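Local coordinates for ribosomal-protein-S5-alanine N-acetyltransferase (Vibrio fischeri, PDB 3IGR), which probably catalyses transfer of the acetyl group of acetyl-CoA to the N-terminal alanine of ribosomal protein uS5, at residues 13-16 and 17-21; 88-91 and 92-96; 102-105 and 106-109; 121-125 and 126-130. All coordinates share one frame; numbering follows the deposited sequence.

Interaction 1: residues 13-16 and 17-21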
# COMPACT_ATOMS: atom_id res chain seq x y z
N ARG A 13 12.40 14.37 7.83
CA ARG A 13 12.34 15.47 8.76
C ARG A 13 12.43 16.75 7.98
O ARG A 13 12.75 16.73 6.79
CB ARG A 13 13.47 15.39 9.80
CG ARG A 13 14.89 15.41 9.23
CD ARG A 13 15.88 15.87 10.29
NE ARG A 13 17.28 15.76 9.87
CZ ARG A 13 17.92 16.62 9.08
NH1 ARG A 13 17.28 17.69 8.59
NH2 ARG A 13 19.19 16.42 8.78
N LEU A 14 12.12 17.86 8.63
CA LEU A 14 12.27 19.17 7.98
C LEU A 14 13.75 19.47 7.80
O LEU A 14 14.57 19.14 8.64
CB LEU A 14 11.56 20.26 8.78
CG LEU A 14 10.03 20.23 8.73
CD1 LEU A 14 9.42 21.28 9.68
CD2 LEU A 14 9.51 20.46 7.31
N ILE A 15 14.08 20.08 6.66
CA ILE A 15 15.44 20.50 6.37
C ILE A 15 15.86 21.63 7.32
O ILE A 15 15.01 22.41 7.78
CB ILE A 15 15.58 20.88 4.87
CG1 ILE A 15 17.04 20.80 4.40
CG2 ILE A 15 14.91 22.23 4.55
CD1 ILE A 15 17.23 21.07 2.92
N LYS A 16 17.15 21.69 7.64
CA LYS A 16 17.69 22.67 8.58
C LYS A 16 18.88 23.42 7.99
O LYS A 16 19.48 22.96 7.02
CB LYS A 16 18.12 21.99 9.89
CG LYS A 16 16.98 21.44 10.74
CD LYS A 16 17.43 21.15 12.17
CE LYS A 16 17.97 19.74 12.31
NZ LYS A 16 17.53 19.07 13.58
N SER A 17 19.23 24.55 8.60
CA SER A 17 20.41 25.30 8.21
C SER A 17 21.66 24.42 8.09
O SER A 17 22.41 24.54 7.12
CB SER A 17 20.66 26.46 9.18
OG SER A 17 19.62 27.43 9.10
N SER A 18 21.86 23.52 9.06
CA SER A 18 23.04 22.64 9.08
C SER A 18 23.14 21.67 7.89
O SER A 18 24.19 21.06 7.68
CB SER A 18 23.10 21.86 10.40
OG SER A 18 21.83 21.28 10.71
N ASP A 19 22.05 21.51 7.14
CA ASP A 19 22.00 20.63 5.96
C ASP A 19 22.57 21.21 4.66
O ASP A 19 22.45 20.59 3.59
CB ASP A 19 20.56 20.19 5.68
CG ASP A 19 20.00 19.27 6.74
OD1 ASP A 19 20.76 18.42 7.27
OD2 ASP A 19 18.79 19.37 7.02
N ALA A 20 23.16 22.41 4.72
CA ALA A 20 23.56 23.14 3.51
C ALA A 20 24.43 22.32 2.57
O ALA A 20 24.19 22.29 1.37
CB ALA A 20 24.25 24.47 3.88
N VAL A 21 25.43 21.63 3.14
CA VAL A 21 26.39 20.85 2.35
C VAL A 21 25.74 19.58 1.82
O VAL A 21 25.87 19.25 0.65
CB VAL A 21 27.66 20.51 3.18
CG1 VAL A 21 28.56 19.54 2.42
CG2 VAL A 21 28.42 21.78 3.51
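Arg13 and Asp19 face each other across the bend where strand 10-14 of the GNAT fold gives way to helix 20-29, and they form a two-pronged, end-on salt bridge. NH1 donates to Asp19 OD2 at 2.8 Å and NH2 donates to Asp19 OD1 at 3.0 Å, each to a syn lone pair. The guanidinium and carboxylate planes are only 10° apart, so the two groups lie almost as one flat unit. Arg13 reaches the aspartate with its chain stretched out from CG to NE. NH1 also donates to Leu14 O, 3.1 Å away and again in the guanidinium plane, and this second bond helps fix the rotation of the group.

Asp19 OD2 has two donors. Besides Arg13 NH1 it takes Lys16 N at 2.9 Å, which arrives on the anti side and well out of the carboxylate plane. Lys16 is paired a second time, because its O accepts from Asp19 N at 3.0 Å; the two residues thus trade bonds and close a tight turn through Ser17 and Ser18. The carboxylate is buried, and such donors would be expected to stabilise its negative charge. Ile15, buried, packs against Leu55 of helix 48-63 and against Tyr69 and Val71 of strand 68-74. Its CG1 also rests against the carboxylate, 3.5 Å from Asp19 OD2.

Interaction 2: residues 88-91 and 92-96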
# COMPACT_ATOMS: atom_id res chain seq x y z
N ASN A 88 3.69 26.50 -2.33
CA ASN A 88 2.52 27.11 -2.94
C ASN A 88 1.34 26.87 -2.00
O ASN A 88 0.25 26.51 -2.44
CB ASN A 88 2.27 26.38 -4.26
CG ASN A 88 2.11 27.30 -5.40
OD1 ASN A 88 3.05 27.47 -6.20
ND2 ASN A 88 0.93 27.90 -5.52
N ILE A 89 1.57 27.02 -0.71
CA ILE A 89 0.53 26.76 0.26
C ILE A 89 -0.40 27.98 0.39
O ILE A 89 0.07 29.10 0.56
CB ILE A 89 1.13 26.36 1.61
CG1 ILE A 89 1.80 24.98 1.48
CG2 ILE A 89 0.07 26.37 2.71
CD1 ILE A 89 2.51 24.52 2.75
N THR A 90 -1.71 27.73 0.29
CA THR A 90 -2.72 28.76 0.51
C THR A 90 -3.66 28.29 1.60
O THR A 90 -4.04 27.12 1.64
CB THR A 90 -3.51 29.03 -0.79
OG1 THR A 90 -2.59 29.35 -1.84
CG2 THR A 90 -4.49 30.19 -0.63
N ARG A 91 -4.05 29.20 2.49
CA ARG A 91 -5.00 28.90 3.52
C ARG A 91 -6.36 29.31 2.97
O ARG A 91 -6.61 29.04 1.79
CB ARG A 91 -4.61 29.61 4.83
CG ARG A 91 -3.21 29.22 5.29
CD ARG A 91 -3.13 27.69 5.50
NE ARG A 91 -1.80 27.26 5.93
CZ ARG A 91 -1.53 26.10 6.54
NH1 ARG A 91 -2.51 25.22 6.82
NH2 ARG A 91 -0.28 25.83 6.89
N PHE A 92 -7.24 29.90 3.77
CA PHE A 92 -8.54 30.31 3.23
C PHE A 92 -8.31 31.07 1.91
O PHE A 92 -7.44 31.93 1.86
CB PHE A 92 -9.31 31.19 4.23
CG PHE A 92 -10.61 31.75 3.68
CD1 PHE A 92 -11.78 30.99 3.70
CD2 PHE A 92 -10.64 33.02 3.10
CE1 PHE A 92 -12.99 31.50 3.16
CE2 PHE A 92 -11.84 33.55 2.57
CZ PHE A 92 -13.02 32.78 2.58
N PRO A 93 -9.10 30.78 0.86
CA PRO A 93 -10.26 29.89 0.79
C PRO A 93 -9.95 28.57 0.09
O PRO A 93 -10.90 27.88 -0.34
CB PRO A 93 -11.23 30.69 -0.08
CG PRO A 93 -10.29 31.33 -1.11
CD PRO A 93 -9.03 31.67 -0.33
N PHE A 94 -8.65 28.24 -0.02
CA PHE A 94 -8.18 27.08 -0.80
C PHE A 94 -7.74 25.94 0.10
O PHE A 94 -8.05 24.76 -0.16
CB PHE A 94 -6.98 27.48 -1.66
CG PHE A 94 -7.31 28.33 -2.85
CD1 PHE A 94 -7.57 27.75 -4.08
CD2 PHE A 94 -7.30 29.72 -2.76
CE1 PHE A 94 -7.84 28.55 -5.20
CE2 PHE A 94 -7.57 30.52 -3.87
CZ PHE A 94 -7.84 29.93 -5.09
N HIS A 95 -7.00 26.27 1.17
CA HIS A 95 -6.43 25.26 2.09
C HIS A 95 -5.71 24.14 1.30
O HIS A 95 -5.97 22.94 1.47
CB HIS A 95 -7.51 24.74 3.04
CG HIS A 95 -8.05 25.80 3.96
ND1 HIS A 95 -7.34 26.26 5.05
CD2 HIS A 95 -9.21 26.50 3.94
CE1 HIS A 95 -8.06 27.19 5.67
NE2 HIS A 95 -9.19 27.35 5.01
N ALA A 96 -4.79 24.57 0.44
CA ALA A 96 -4.16 23.66 -0.53
C ALA A 96 -2.68 23.94 -0.67
O ALA A 96 -2.18 25.01 -0.29
CB ALA A 96 -4.82 23.82 -1.89
O HOH W 1 -5.20 24.94 6.25
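His95 carries CG beside its own backbone N (chi1 -64°), and this lays its ring face over the peptide carbon of Arg91. Arg91 bends at chi2 (-58°), which brings its guanidinium round to the same side as the imidazole. The two sit at the tip of the beta-hairpin joining strands 79-90 and 96-103, where His95 and Ala96 both face Thr90 in a G1 beta bulge; His95 takes the positive phi expected at the first position of such a bulge.

Thr90 and Ala96 form an antiparallel hydrogen-bonded pair, Thr90 N to Ala96 O at 2.8 Å and Ala96 N to Thr90 O at 2.9 Å. Beyond them the chain reverses through a type VIa turn, whose cis peptide precedes Pro93. Arg91 O holds the turn with two bonds, accepting from Phe94 N at 2.8 Å and from His95 N at 2.9 Å; the second donor stands well above the carbonyl plane.

The guanidinium also ties the hairpin to the rest of the fold, with NH1 bonded to Gln128 O and NH2 to Asn65 O. Between the two side chains a water bridges the gap: it accepts from Arg91 NH1 at 2.8 Å and lies in the plane of the imidazole, 2.8 Å from His95 ND1.

Interaction 3: residues 102-105 and 106-109; sequences SLDS and EYQG
Glu106 N donates to Asp104 OD2 at 3.0 Å, closing an Asx turn just past the end of strand 96-103. It overlaps a type I beta-turn over residues 104-107, in which Tyr107 N reaches Asp104 O at 3.1 Å, so both the side chain and the carbonyl of Asp104 hold the backbone as it turns away from the sheet. The carboxylate gets there with CG anti to its own backbone N (chi1 -171°). Its other oxygen, OD1, is gripped from outside by a salt bridge to Arg29 and a bond from Asn30, which ties the turn to the end of helix 20-29.

OD2 also lies in the plane of the Tyr107 ring, 3.4 Å from CD2 at its edge, with the carboxylate turned about 85° to the ring. The far end of that ring is held by Tyr107 OH bonding Asp74. Leu103 crosses Tyr107 at about a right angle, its CG 4.2 Å from Tyr107 CB, and both pack on Ile81 and Ile112.

Gln108 and Gly109 then begin a sequence resembling the Q/R-x-x-G-x-G/A signature of GNAT enzymes, consistent with a loop for the acetyl-CoA pyrophosphate. Beside it, Leu103 CD2 sits 3.4 Å from Tyr107 O.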
# COMPACT_ATOMS: atom_id res chain seq x y z
N SER A 102 11.69 13.98 -4.91
CA SER A 102 12.74 13.34 -5.67
C SER A 102 13.42 12.30 -4.79
O SER A 102 13.33 12.35 -3.55
CB SER A 102 13.77 14.37 -6.18
OG SER A 102 14.48 14.96 -5.10
N LEU A 103 14.08 11.36 -5.45
CA LEU A 103 14.82 10.29 -4.79
C LEU A 103 16.13 10.06 -5.52
O LEU A 103 16.18 10.12 -6.76
CB LEU A 103 14.00 9.00 -4.77
CG LEU A 103 14.50 7.84 -3.90
CD1 LEU A 103 14.45 8.20 -2.43
CD2 LEU A 103 13.64 6.62 -4.15
N ASP A 104 17.17 9.81 -4.75
CA ASP A 104 18.47 9.41 -5.26
C ASP A 104 18.33 8.20 -6.18
O ASP A 104 17.58 7.29 -5.87
CB ASP A 104 19.40 9.10 -4.10
CG ASP A 104 20.83 8.88 -4.54
OD1 ASP A 104 21.61 9.85 -4.50
OD2 ASP A 104 21.16 7.75 -4.96
N SER A 105 19.03 8.19 -7.32
CA SER A 105 18.85 7.11 -8.32
C SER A 105 19.33 5.73 -7.86
O SER A 105 18.87 4.71 -8.36
CB SER A 105 19.48 7.48 -9.68
OG SER A 105 20.88 7.50 -9.58
N GLU A 106 20.25 5.70 -6.89
CA GLU A 106 20.71 4.41 -6.35
C GLU A 106 19.73 3.81 -5.33
O GLU A 106 19.88 2.67 -4.92
CB GLU A 106 22.11 4.55 -5.76
CG GLU A 106 23.17 4.99 -6.79
CD GLU A 106 23.44 3.92 -7.85
OE1 GLU A 106 23.41 2.71 -7.53
OE2 GLU A 106 23.71 4.28 -9.02
N TYR A 107 18.72 4.59 -4.95
CA TYR A 107 17.75 4.19 -3.92
C TYR A 107 16.37 3.85 -4.48
O TYR A 107 15.39 3.70 -3.72
CB TYR A 107 17.65 5.29 -2.87
CG TYR A 107 18.83 5.30 -1.92
CD1 TYR A 107 18.75 4.66 -0.69
CD2 TYR A 107 20.03 5.93 -2.28
CE1 TYR A 107 19.82 4.65 0.19
CE2 TYR A 107 21.13 5.92 -1.41
CZ TYR A 107 21.00 5.28 -0.17
OH TYR A 107 22.06 5.26 0.71
N GLN A 108 16.30 3.67 -5.79
CA GLN A 108 15.06 3.36 -6.48
C GLN A 108 14.57 1.95 -6.19
O GLN A 108 15.36 1.06 -5.91
CB GLN A 108 15.28 3.48 -7.99
CG GLN A 108 14.21 4.24 -8.71
CD GLN A 108 14.56 5.70 -8.88
OE1 GLN A 108 14.47 6.49 -7.95
NE2 GLN A 108 14.98 6.06 -10.09
N GLY A 109 13.25 1.76 -6.26
CA GLY A 109 12.66 0.42 -6.24
C GLY A 109 12.43 -0.17 -4.86
O GLY A 109 12.11 -1.36 -4.75

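Interaction 4: residues 121-125 and 126-130; sequences IDWMF and KAQNL
Lys126 lies alongside Asp122, one helical turn back, and runs the same way. Its CB starts 3.3 Å from Asp122 O, and CG stays against the same carbonyl oxygen. From there the chain is extended: CD and CE pass along the carboxylate, CE coming within 3.3 Å of Asp122 OD2. The tip, NZ, completes a salt bridge to that oxygen at 2.7 Å, meeting it nearly end-on to the C-O bond. Lys126 N meanwhile donates to Asp122 O, so the pair is joined at backbone and tip alike.

On another side of the helix the indole of Trp123, swung to the side of its own carbonyl carbon (chi1 -175°), has two residues of the next turn over one face. Ala127 CB makes a CH-pi contact over the five-membered ring, 3.5 Å from its centroid, and Gln128 CG does the same over the six-membered ring, at 4.1 Å. Phe68 meets the indole edge-to-face.

This is where helix 112-126 ends, in the beta-alpha-beta crossover between the parallel strands 96-103 and 132-137. The backbone widens as it finishes: Trp123 O accepts from Ala127 N at 2.8 Å and also from Gln128 N, the latter closing a pi-turn. Asn129 takes positive phi, and the chain swings back so that Leu130 N donates to Met124 O, six residues earlier, at 3.0 Å. Selenomethionine Met124 and Leu130 lie side by side in the buried layer against the sheet, while Gln128 NE2 is held by Asn65 OD1.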
# COMPACT_ATOMS: atom_id res chain seq x y z
N ILE A 121 2.26 13.64 3.73
CA ILE A 121 0.89 14.03 3.34
C ILE A 121 -0.02 13.89 4.56
O ILE A 121 -0.85 14.77 4.85
CB ILE A 121 0.29 13.18 2.18
CG1 ILE A 121 0.63 13.76 0.83
CG2 ILE A 121 -1.21 13.26 2.15
CD1 ILE A 121 2.02 13.75 0.46
N ASP A 122 0.13 12.78 5.26
CA ASP A 122 -0.67 12.51 6.43
C ASP A 122 -0.52 13.62 7.47
O ASP A 122 -1.50 14.05 8.12
CB ASP A 122 -0.21 11.21 7.04
CG ASP A 122 -1.32 10.28 7.28
OD1 ASP A 122 -1.54 9.41 6.40
OD2 ASP A 122 -2.00 10.42 8.33
N TRP A 123 0.72 14.07 7.65
CA TRP A 123 1.00 15.17 8.55
C TRP A 123 0.43 16.52 8.03
O TRP A 123 -0.08 17.31 8.81
CB TRP A 123 2.50 15.25 8.82
CG TRP A 123 2.88 16.28 9.84
CD1 TRP A 123 2.85 16.14 11.21
CD2 TRP A 123 3.36 17.60 9.57
NE1 TRP A 123 3.28 17.31 11.80
CE2 TRP A 123 3.60 18.22 10.82
CE3 TRP A 123 3.62 18.32 8.39
CZ2 TRP A 123 4.07 19.53 10.93
CZ3 TRP A 123 4.11 19.62 8.50
CH2 TRP A 123 4.31 20.21 9.76
N MSE A 124 0.51 16.76 6.73
CA MSE A 124 -0.02 17.99 6.16
C MSE A 124 -1.55 18.09 6.37
O MSE A 124 -2.11 19.18 6.57
CB MSE A 124 0.32 18.10 4.68
CG MSE A 124 1.83 18.23 4.40
SE MSE A 124 2.52 19.91 5.13
CE MSE A 124 1.54 21.16 4.03
N PHE A 125 -2.21 16.93 6.34
CA PHE A 125 -3.65 16.84 6.49
C PHE A 125 -4.03 16.98 7.98
O PHE A 125 -4.89 17.81 8.34
CB PHE A 125 -4.14 15.49 5.96
CG PHE A 125 -4.38 15.45 4.46
CD1 PHE A 125 -4.21 16.58 3.66
CD2 PHE A 125 -4.85 14.27 3.87
CE1 PHE A 125 -4.47 16.52 2.28
CE2 PHE A 125 -5.11 14.21 2.49
CZ PHE A 125 -4.92 15.33 1.69
N LYS A 126 -3.38 16.18 8.81
CA LYS A 126 -3.72 16.06 10.22
C LYS A 126 -3.16 17.19 11.06
O LYS A 126 -3.90 17.78 11.82
CB LYS A 126 -3.32 14.68 10.78
CG LYS A 126 -4.19 13.55 10.20
CD LYS A 126 -3.78 12.15 10.69
CE LYS A 126 -4.74 11.09 10.10
NZ LYS A 126 -4.11 9.75 9.92
N ALA A 127 -1.87 17.50 10.94
CA ALA A 127 -1.26 18.56 11.75
C ALA A 127 -1.35 19.93 11.11
O ALA A 127 -1.42 20.93 11.81
CB ALA A 127 0.17 18.24 12.09
N GLN A 128 -1.34 20.02 9.78
CA GLN A 128 -1.47 21.32 9.13
C GLN A 128 -2.86 21.62 8.58
O GLN A 128 -3.08 22.69 8.03
CB GLN A 128 -0.41 21.53 8.04
CG GLN A 128 1.03 21.67 8.55
CD GLN A 128 1.28 22.97 9.29
OE1 GLN A 128 0.71 24.00 8.97
NE2 GLN A 128 2.16 22.93 10.28
N ASN A 129 -3.80 20.69 8.75
CA ASN A 129 -5.19 20.91 8.31
C ASN A 129 -5.29 21.43 6.86
O ASN A 129 -6.05 22.35 6.57
CB ASN A 129 -5.93 21.85 9.30
CG ASN A 129 -7.45 21.80 9.13
OD1 ASN A 129 -8.03 20.71 8.96
ND2 ASN A 129 -8.10 22.97 9.16
N LEU A 130 -4.51 20.85 5.95
CA LEU A 130 -4.72 21.15 4.54
C LEU A 130 -5.95 20.39 4.08
O LEU A 130 -6.23 19.30 4.58
CB LEU A 130 -3.51 20.79 3.68
CG LEU A 130 -2.32 21.76 3.74
CD1 LEU A 130 -1.33 21.36 2.64
CD2 LEU A 130 -2.77 23.19 3.52
O HOH W 2 -7.66 17.43 9.20

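The four contacts follow one another along the chain, all within the GNAT domain. Interaction 1 comes first, at the entry to helix 20-29, its centre about 20 to 25 Å from the others, although its nearest atoms come to about 5 Å of interaction 4 without touching. Interactions 2 and 3 mark the two ends of strand 96-103, centres about 30 Å apart; helix 112-126 then carries the chain back from interaction 3 to interaction 4, about 25 Å away. Interactions 2 and 4, about 12 Å between centres, touch at His95 C and Leu130 CD2 (3.8 Å), joining hairpin tip to helix end on one side of the chain's centre, with interaction 3 on the opposite side.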